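PDB 3GC6: ecto-NAD+ glycohydrolase (CD38 molecule) from Bos taurus, which is a glycosylated, disulfide-bonded ecto-enzyme of the ADP-ribosyl cyclase family, with a helical part and a part built round a parallel four-stranded sheet. Local coordinates for residues K65-S70 with T143-V148; R119-P124 with S133-R138. The protein carries 1 engineered substitution. All coordinates share one frame; numbering follows the deposited sequence.

Contact 1: K65-S70 with T143-V148; sequences KEDYNS and TNYLSV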
# COMPACT_ATOMS: atom_id res chain seq x y z
N LYS A 65 22.21 -5.87 -16.18
CA LYS A 65 21.61 -4.87 -15.29
C LYS A 65 20.34 -4.26 -15.90
O LYS A 65 19.34 -4.05 -15.19
CB LYS A 65 22.65 -3.76 -15.02
CG LYS A 65 23.85 -4.32 -14.27
CD LYS A 65 24.63 -3.23 -13.59
CE LYS A 65 25.39 -2.41 -14.59
NZ LYS A 65 26.59 -1.77 -13.94
N GLU A 66 20.38 -4.03 -17.21
CA GLU A 66 19.27 -3.36 -17.91
C GLU A 66 17.98 -4.20 -17.86
O GLU A 66 16.88 -3.66 -17.93
CB GLU A 66 19.65 -3.06 -19.37
CG GLU A 66 20.81 -2.05 -19.54
CD GLU A 66 22.18 -2.58 -19.12
OE1 GLU A 66 22.49 -3.77 -19.36
OE2 GLU A 66 22.95 -1.78 -18.54
N ASP A 67 18.11 -5.52 -17.76
CA ASP A 67 16.93 -6.37 -17.61
C ASP A 67 16.07 -5.98 -16.38
O ASP A 67 14.87 -6.27 -16.33
CB ASP A 67 17.31 -7.85 -17.49
CG ASP A 67 17.84 -8.42 -18.81
OD1 ASP A 67 17.44 -7.92 -19.88
OD2 ASP A 67 18.63 -9.37 -18.76
N TYR A 68 16.69 -5.33 -15.39
CA TYR A 68 15.98 -5.00 -14.15
C TYR A 68 15.58 -3.51 -14.07
O TYR A 68 14.98 -3.07 -13.08
CB TYR A 68 16.85 -5.36 -12.95
CG TYR A 68 16.88 -6.85 -12.65
CD1 TYR A 68 15.73 -7.52 -12.19
CD2 TYR A 68 18.07 -7.59 -12.80
CE1 TYR A 68 15.75 -8.88 -11.89
CE2 TYR A 68 18.09 -8.96 -12.49
CZ TYR A 68 16.94 -9.59 -12.04
OH TYR A 68 16.98 -10.93 -11.71
N ASN A 69 15.90 -2.74 -15.12
CA ASN A 69 15.57 -1.31 -15.05
C ASN A 69 14.07 -1.05 -14.78
O ASN A 69 13.74 -0.20 -13.95
CB ASN A 69 16.09 -0.53 -16.30
CG ASN A 69 17.54 -0.01 -16.14
OD1 ASN A 69 17.82 1.16 -16.41
ND2 ASN A 69 18.46 -0.88 -15.72
N SER A 70 13.18 -1.76 -15.47
CA SER A 70 11.72 -1.55 -15.27
C SER A 70 11.21 -1.92 -13.86
O SER A 70 10.32 -1.26 -13.30
CB SER A 70 10.92 -2.30 -16.34
OG SER A 70 11.18 -1.77 -17.63
N THR A 143 26.91 -13.86 -14.73
CA THR A 143 25.85 -13.08 -15.34
C THR A 143 24.53 -13.85 -15.27
O THR A 143 23.85 -14.05 -16.30
CB THR A 143 26.19 -12.73 -16.82
OG1 THR A 143 26.58 -13.91 -17.50
CG2 THR A 143 27.35 -11.70 -16.86
N ASN A 144 24.17 -14.25 -14.06
CA ASN A 144 22.88 -14.93 -13.82
C ASN A 144 21.92 -13.96 -13.14
O ASN A 144 22.36 -12.94 -12.57
CB ASN A 144 23.11 -16.17 -12.96
CG ASN A 144 23.59 -15.83 -11.57
OD1 ASN A 144 24.80 -15.90 -11.27
ND2 ASN A 144 22.69 -15.42 -10.73
N TYR A 145 20.61 -14.23 -13.25
CA TYR A 145 19.61 -13.27 -12.81
C TYR A 145 19.63 -12.97 -11.30
O TYR A 145 19.32 -11.83 -10.87
CB TYR A 145 18.20 -13.68 -13.32
CG TYR A 145 18.06 -13.28 -14.77
CD1 TYR A 145 18.35 -14.17 -15.81
CD2 TYR A 145 17.77 -11.96 -15.10
CE1 TYR A 145 18.27 -13.74 -17.16
CE2 TYR A 145 17.69 -11.52 -16.42
CZ TYR A 145 17.94 -12.42 -17.45
OH TYR A 145 17.89 -11.94 -18.74
N LEU A 146 19.99 -13.95 -10.48
CA LEU A 146 20.03 -13.71 -9.03
C LEU A 146 21.19 -12.78 -8.67
O LEU A 146 21.01 -11.75 -8.02
CB LEU A 146 20.09 -15.05 -8.27
CG LEU A 146 20.35 -14.99 -6.77
CD1 LEU A 146 19.30 -14.16 -6.11
CD2 LEU A 146 20.38 -16.43 -6.18
N SER A 147 22.39 -13.11 -9.14
CA SER A 147 23.57 -12.29 -8.87
C SER A 147 23.44 -10.88 -9.45
O SER A 147 23.74 -9.88 -8.77
CB SER A 147 24.82 -12.98 -9.47
OG SER A 147 25.03 -14.23 -8.84
N VAL A 148 22.97 -10.79 -10.70
CA VAL A 148 22.82 -9.49 -11.35
C VAL A 148 21.78 -8.61 -10.63
O VAL A 148 21.97 -7.39 -10.47
CB VAL A 148 22.57 -9.64 -12.86
CG1 VAL A 148 22.19 -8.31 -13.45
CG2 VAL A 148 23.84 -10.21 -13.49

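Contact 2: R119-P124 with S133-R138; sequences RWCGEP and SCPDWR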
# COMPACT_ATOMS: atom_id res chain seq x y z
N ARG A 119 15.76 -17.68 -4.25
CA ARG A 119 16.50 -18.09 -5.44
C ARG A 119 15.55 -18.05 -6.62
O ARG A 119 14.36 -18.34 -6.47
CB ARG A 119 17.03 -19.52 -5.26
CG ARG A 119 17.91 -19.71 -4.04
CD ARG A 119 19.14 -18.84 -4.16
NE ARG A 119 20.08 -18.99 -3.05
CZ ARG A 119 21.04 -19.91 -3.00
NH1 ARG A 119 21.18 -20.78 -4.00
NH2 ARG A 119 21.86 -19.96 -1.96
N TRP A 120 16.06 -17.68 -7.79
CA TRP A 120 15.23 -17.77 -8.97
C TRP A 120 16.04 -17.80 -10.23
O TRP A 120 17.16 -17.27 -10.30
CB TRP A 120 14.25 -16.60 -9.03
CG TRP A 120 14.93 -15.21 -9.15
CD1 TRP A 120 15.20 -14.54 -10.30
CD2 TRP A 120 15.39 -14.38 -8.07
NE1 TRP A 120 15.80 -13.31 -10.02
CE2 TRP A 120 15.93 -13.20 -8.65
CE3 TRP A 120 15.42 -14.53 -6.68
CZ2 TRP A 120 16.46 -12.18 -7.89
CZ3 TRP A 120 15.94 -13.49 -5.92
CH2 TRP A 120 16.44 -12.33 -6.53
N CYS A 121 15.47 -18.47 -11.21
CA CYS A 121 16.00 -18.47 -12.57
C CYS A 121 14.92 -19.05 -13.48
O CYS A 121 13.99 -19.73 -13.00
CB CYS A 121 17.32 -19.27 -12.67
SG CYS A 121 17.18 -21.10 -12.40
N GLY A 122 15.04 -18.77 -14.78
CA GLY A 122 14.11 -19.31 -15.76
C GLY A 122 14.80 -20.26 -16.72
O GLY A 122 15.94 -20.67 -16.52
N GLU A 123 14.10 -20.56 -17.81
CA GLU A 123 14.57 -21.55 -18.77
C GLU A 123 14.05 -21.07 -20.13
O GLU A 123 12.89 -20.72 -20.23
CB GLU A 123 13.99 -22.91 -18.40
CG GLU A 123 14.11 -23.99 -19.48
CD GLU A 123 15.48 -24.63 -19.55
OE1 GLU A 123 16.44 -24.19 -18.87
OE2 GLU A 123 15.60 -25.61 -20.32
N PRO A 124 14.90 -21.02 -21.16
CA PRO A 124 14.40 -20.54 -22.46
C PRO A 124 13.26 -21.44 -22.96
O PRO A 124 13.31 -22.65 -22.79
CB PRO A 124 15.62 -20.62 -23.37
CG PRO A 124 16.79 -20.45 -22.41
CD PRO A 124 16.35 -21.20 -21.15
N SER A 133 17.38 -26.52 -10.71
CA SER A 133 18.73 -26.01 -10.48
C SER A 133 18.78 -24.62 -11.08
O SER A 133 17.99 -24.31 -11.97
CB SER A 133 19.81 -26.90 -11.13
OG SER A 133 19.84 -26.83 -12.56
N CYS A 134 19.72 -23.81 -10.58
CA CYS A 134 19.97 -22.47 -11.13
C CYS A 134 21.47 -22.26 -11.22
O CYS A 134 22.21 -22.84 -10.44
CB CYS A 134 19.38 -21.37 -10.23
SG CYS A 134 17.56 -21.27 -10.30
N PRO A 135 21.90 -21.38 -12.11
CA PRO A 135 23.35 -21.11 -12.25
C PRO A 135 24.00 -20.66 -10.94
O PRO A 135 23.44 -19.84 -10.20
CB PRO A 135 23.42 -20.00 -13.29
CG PRO A 135 22.13 -20.12 -14.09
CD PRO A 135 21.10 -20.63 -13.10
N ASP A 136 25.17 -21.23 -10.67
CA ASP A 136 26.05 -20.81 -9.58
C ASP A 136 27.02 -19.76 -10.14
O ASP A 136 27.54 -19.89 -11.25
CB ASP A 136 26.84 -22.02 -9.09
CG ASP A 136 27.81 -21.66 -7.98
OD1 ASP A 136 27.32 -21.31 -6.88
OD2 ASP A 136 29.03 -21.72 -8.25
N TRP A 137 27.22 -18.69 -9.38
CA TRP A 137 28.06 -17.58 -9.80
C TRP A 137 29.50 -18.03 -10.15
O TRP A 137 30.09 -17.57 -11.13
CB TRP A 137 28.06 -16.54 -8.66
CG TRP A 137 28.86 -15.33 -8.88
CD1 TRP A 137 28.44 -14.13 -9.40
CD2 TRP A 137 30.24 -15.15 -8.52
NE1 TRP A 137 29.48 -13.22 -9.39
CE2 TRP A 137 30.59 -13.83 -8.87
CE3 TRP A 137 31.20 -15.99 -7.94
CZ2 TRP A 137 31.88 -13.32 -8.66
CZ3 TRP A 137 32.48 -15.48 -7.74
CH2 TRP A 137 32.80 -14.16 -8.10
N ARG A 138 30.04 -18.95 -9.35
CA ARG A 138 31.44 -19.36 -9.54
C ARG A 138 31.58 -20.47 -10.58
O ARG A 138 32.47 -20.42 -11.42
CB ARG A 138 32.06 -19.77 -8.21
CG ARG A 138 33.60 -19.88 -8.21
CD ARG A 138 34.16 -20.08 -6.79
NE ARG A 138 35.63 -20.10 -6.79
CZ ARG A 138 36.39 -20.37 -5.73
NH1 ARG A 138 35.85 -20.67 -4.56
NH2 ARG A 138 37.72 -20.36 -5.85

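Contact 1: K65-S70 with T143-V148
Y68 and Y145 carry this contact, in which a 3-10 turn, 65-68, leading into helix 69-74 packs against the first turn of helix 145-159 in the helical part of the ADP-ribosyl cyclase fold. Two phenol hydroxyls reach across in opposite senses. From 65-70, Y68 OH donates to the backbone O of Y145 at 2.6 Å; the donor stands above the carbonyl plane, with a C=O...donor angle of 115°. The same hydroxyl also pairs with W120 NE1, so two groups fix a buried oxygen. In return, Y145 OH donates to D67 OD2 over 2.7 Å, arriving from above the carboxylate plane. Because OD2 also accepts the backbone N of T64, it has two donors, which would probably favour the charged form of the aspartate. Tyrosine suits both places, since it sets a hydroxyl at the end of a stiff apolar ring.

Apolar contacts fill in around these bonds. Y68 CZ lies 4.0 Å from Y145 CD2, in the plane of the Y145 ring and at its edge, while F149 meets the Y68 ring edge-to-face. V148, short and branched, puts CG1 anti to its backbone N (chi1 170°), and this methyl lies beside the turn. The side chain of K65 ends in a salt bridge with E155; V148 CG1 lies 3.7 Å from the backbone N of K65.

Contact 2: R119-P124 with S133-R138
S133 OG is gripped by two backbone groups of the N-terminal region, donating to L8 O and accepting from W11 N, while the carbonyl O of the same residue comes within 3.3 Å of C121 SG. A small hydroxyl residue suits a place where the side chain must both give and take a bond at close quarters. Across the contact the link is covalent: C121 SG and C134 SG are joined at 2.1 Å, with a chi3 of -86°, a left-handed disulfide close to the relaxed perpendicular twist. The two half-cystines differ in their first torsion. C121 holds SG between its backbone N and carbonyl carbon (chi1 67°), whereas C134 sets SG anti to its carbonyl carbon, and together these torsions bridge CA atoms 5.8 Å apart.

The disulfide closes a short loop in the helical part of the ADP-ribosyl cyclase fold. Here 133-134 is a weakly bonded strand antiparallel to 13-14, and 119-124 is extended but irregular, its backbone bonding to T17 through R119 and to N130 through C121. C121 points toward 133-138; W120 starts out away from it, and its indole meets F51 edge-to-face and also the ring of F55. C134 SG lies 3.8 Å from W120 C. P135, whose ring restrains the backbone just after the strand, lays CD 4.0 Å from C121 SG.

From the N terminus, the chain passes strand 13-14 and helices 20-35 and 44-55 before reaching 65-70, where the long loop of contact 1 begins. That loop returns at 143-148 after 72 residues, and contact 2 lies wholly within it, closing a small loop of eight residues between 119-124 and 133-138. The two loops therefore nest and do not cross. The disulfide C61-C141 lies just before both segments of contact 1. Contact 1 ties the turn before helix 69-74 to helix 145-159, and contact 2 fastens the irregular region near strand 13-14. Among the places where they meet, L146 CD1 packs 3.4 Å from W120 CH2.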